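Local coordinates for protein putative mandelate racemase/muconate lactonizing enzyme (Bordetella bronchiseptica, PDB 3DDM) that is of unknown function but belongs to the mandelate racemase/muconate lactonizing enzyme family, pairing an N-terminal capping domain with a TIM-barrel domain, at residues 56-61 and 67-72. The protein carries 1 engineered substitution. Sequence-based numbering, arbitrary orientation.
Sequences EVWCNF and EHRARL
Arg-69 NH2 lies at the edge of the Trp-58 ring, near its plane and 4.2 Å from CZ3, and is gripped by a hydrogen bond to Gln-115 OE1 and a salt bridge to Glu-109 OE2 of the second subunit. The two segments belong to the capping domain of the enolase-superfamily fold: 56-61 leaves the last strand of the three-stranded antiparallel sheet, and 67-72 is part of the helix that follows it. Their closest CA atoms, those of Val-57 and Arg-69, are 7.5 Å apart, and the side chain of Arg-69 takes part in every close contact between them. Arg-69 has CG anti to its carbonyl carbon (chi1 -71°), which sends the chain, extended from CG to NE, out from the helix toward the loop. Near the helix its CB meets Val-57 CG1 at 4.3 Å. Farther out, CD packs against the loop backbone, 3.4 Å from Trp-58 O, and against Cys-59 CB at 3.7 Å. A twist about the CD-NE bond (chi4 62°) sets the guanidinium with Trp-58 O at its edge and Phe-61 O over one face, the latter 3.8 Å from NH2. NH1 is hydrogen-bonded to Gly-65 O, tying the group back to the start of its own helix. Gly-65 O, Gln-115 OE1 and Glu-109 OE2 of the second subunit together fix the buried group, and that carboxylate probably balances its charge. Trp-58 faces the barrel domain, where Lys-284 makes a cation-pi contact with it; Glu-56, at the strand end, reaches the same domain through hydrogen bonds to Ala-312 N, Gly-315 N and Tyr-309 OH. The loop also folds back on the indole itself: Asn-60 N stands 3.8 Å above the plane of the Trp-58 ring, over its centre.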
loop_
_atom_site.group_PDB
_atom_site.type_symbol
_atom_site.label_atom_id
_atom_site.label_comp_id
_atom_site.label_asym_id
_atom_site.label_seq_id
_atom_site.Cartn_x
_atom_site.Cartn_y
_atom_site.Cartn_z
ATOM N N GLU A 56 -2.746 -16.198 10.239
ATOM C CA GLU A 56 -3.409 -15.856 8.985
ATOM C C GLU A 56 -3.111 -14.405 8.619
ATOM O O GLU A 56 -3.035 -13.541 9.485
ATOM C CB GLU A 56 -4.931 -16.049 9.101
ATOM C CG GLU A 56 -5.634 -15.999 7.749
ATOM C CD GLU A 56 -7.097 -16.446 7.786
ATOM O OE1 GLU A 56 -7.415 -17.435 8.484
ATOM O OE2 GLU A 56 -7.929 -15.815 7.093
ATOM N N VAL A 57 -2.919 -14.138 7.336
ATOM C CA VAL A 57 -2.664 -12.777 6.898
ATOM C C VAL A 57 -3.876 -12.307 6.113
ATOM O O VAL A 57 -4.228 -12.901 5.096
ATOM C CB VAL A 57 -1.422 -12.679 5.991
ATOM C CG1 VAL A 57 -1.247 -11.242 5.517
ATOM C CG2 VAL A 57 -0.187 -13.142 6.742
ATOM N N TRP A 58 -4.522 -11.251 6.600
ATOM C CA TRP A 58 -5.694 -10.689 5.941
ATOM C C TRP A 58 -5.405 -10.520 4.453
ATOM O O TRP A 58 -4.313 -10.066 4.065
ATOM C CB TRP A 58 -6.027 -9.327 6.540
ATOM C CG TRP A 58 -7.271 -8.717 5.968
ATOM C CD1 TRP A 58 -8.558 -8.937 6.381
ATOM C CD2 TRP A 58 -7.356 -7.824 4.850
ATOM N NE1 TRP A 58 -9.437 -8.238 5.589
ATOM C CE2 TRP A 58 -8.727 -7.545 4.641
ATOM C CE3 TRP A 58 -6.407 -7.236 4.001
ATOM C CZ2 TRP A 58 -9.174 -6.698 3.618
ATOM C CZ3 TRP A 58 -6.850 -6.399 2.985
ATOM C CH2 TRP A 58 -8.223 -6.137 2.803
ATOM N N CYS A 59 -6.370 -10.872 3.610
ATOM C CA CYS A 59 -6.148 -10.724 2.180
ATOM C C CYS A 59 -7.421 -10.724 1.351
ATOM O O CYS A 59 -7.411 -11.160 0.202
ATOM C CB CYS A 59 -5.215 -11.833 1.676
ATOM S SG CYS A 59 -5.988 -13.469 1.565
ATOM N N ASN A 60 -8.518 -10.234 1.906
ATOM C CA ASN A 60 -9.753 -10.242 1.130
ATOM C C ASN A 60 -9.670 -9.373 -0.114
ATOM O O ASN A 60 -10.106 -9.785 -1.180
ATOM C CB ASN A 60 -10.946 -9.825 1.993
ATOM C CG ASN A 60 -11.379 -10.926 2.944
ATOM O OD1 ASN A 60 -11.610 -12.063 2.527
ATOM N ND2 ASN A 60 -11.490 -10.596 4.226
ATOM N N PHE A 61 -9.099 -8.181 0.017
ATOM C CA PHE A 61 -8.962 -7.282 -1.120
ATOM C C PHE A 61 -7.518 -6.815 -1.281
ATOM O O PHE A 61 -6.778 -6.712 -0.301
ATOM C CB PHE A 61 -9.871 -6.055 -0.962
ATOM C CG PHE A 61 -11.306 -6.386 -0.681
ATOM C CD1 PHE A 61 -11.796 -6.370 0.625
ATOM C CD2 PHE A 61 -12.172 -6.722 -1.720
ATOM C CE1 PHE A 61 -13.135 -6.685 0.898
ATOM C CE2 PHE A 61 -13.515 -7.040 -1.462
ATOM C CZ PHE A 61 -13.996 -7.021 -0.149
ATOM N N GLU A 67 -1.274 -13.635 -3.196
ATOM C CA GLU A 67 0.067 -14.096 -3.550
ATOM C C GLU A 67 1.147 -13.096 -3.114
ATOM O O GLU A 67 2.178 -13.470 -2.544
ATOM C CB GLU A 67 0.160 -14.327 -5.063
ATOM C CG GLU A 67 -0.603 -15.550 -5.606
ATOM C CD GLU A 67 -2.123 -15.409 -5.572
ATOM O OE1 GLU A 67 -2.613 -14.261 -5.443
ATOM O OE2 GLU A 67 -2.830 -16.443 -5.692
ATOM N N HIS A 68 0.904 -11.820 -3.384
ATOM C CA HIS A 68 1.859 -10.786 -3.025
ATOM C C HIS A 68 2.157 -10.812 -1.525
ATOM O O HIS A 68 3.306 -10.675 -1.096
ATOM C CB HIS A 68 1.309 -9.410 -3.417
ATOM C CG HIS A 68 2.240 -8.282 -3.108
ATOM N ND1 HIS A 68 3.513 -8.203 -3.636
ATOM C CD2 HIS A 68 2.100 -7.206 -2.299
ATOM C CE1 HIS A 68 4.117 -7.128 -3.163
ATOM N NE2 HIS A 68 3.281 -6.505 -2.350
ATOM N N ARG A 69 1.109 -10.988 -0.728
ATOM C CA ARG A 69 1.250 -11.006 0.714
ATOM C C ARG A 69 2.049 -12.201 1.199
ATOM O O ARG A 69 2.861 -12.079 2.113
ATOM C CB ARG A 69 -0.130 -10.952 1.353
ATOM C CG ARG A 69 -0.773 -9.586 1.172
ATOM C CD ARG A 69 -2.268 -9.592 1.448
ATOM N NE ARG A 69 -2.765 -8.229 1.591
ATOM C CZ ARG A 69 -2.728 -7.313 0.632
ATOM N NH1 ARG A 69 -2.223 -7.607 -0.562
ATOM N NH2 ARG A 69 -3.180 -6.092 0.873
ATOM N N ALA A 70 1.830 -13.354 0.577
ATOM C CA ALA A 70 2.574 -14.549 0.945
ATOM C C ALA A 70 4.032 -14.325 0.551
ATOM O O ALA A 70 4.935 -14.705 1.288
ATOM C CB ALA A 70 2.006 -15.762 0.235
ATOM N N ARG A 71 4.264 -13.693 -0.598
ATOM C CA ARG A 71 5.630 -13.414 -1.033
ATOM C C ARG A 71 6.314 -12.496 -0.029
ATOM O O ARG A 71 7.467 -12.719 0.339
ATOM C CB ARG A 71 5.660 -12.754 -2.415
ATOM C CG ARG A 71 5.392 -13.694 -3.580
ATOM C CD ARG A 71 6.393 -14.859 -3.609
ATOM N NE ARG A 71 7.707 -14.521 -4.180
ATOM C CZ ARG A 71 8.797 -15.286 -4.068
ATOM N NH1 ARG A 71 8.748 -16.439 -3.400
ATOM N NH2 ARG A 71 9.938 -14.906 -4.635
ATOM N N LEU A 72 5.605 -11.459 0.413
ATOM C CA LEU A 72 6.169 -10.528 1.386
ATOM C C LEU A 72 6.646 -11.261 2.629
ATOM O O LEU A 72 7.733 -10.976 3.148
ATOM C CB LEU A 72 5.139 -9.470 1.798
ATOM C CG LEU A 72 4.934 -8.303 0.827
ATOM C CD1 LEU A 72 3.926 -7.332 1.413
ATOM C CD2 LEU A 72 6.258 -7.606 0.566
#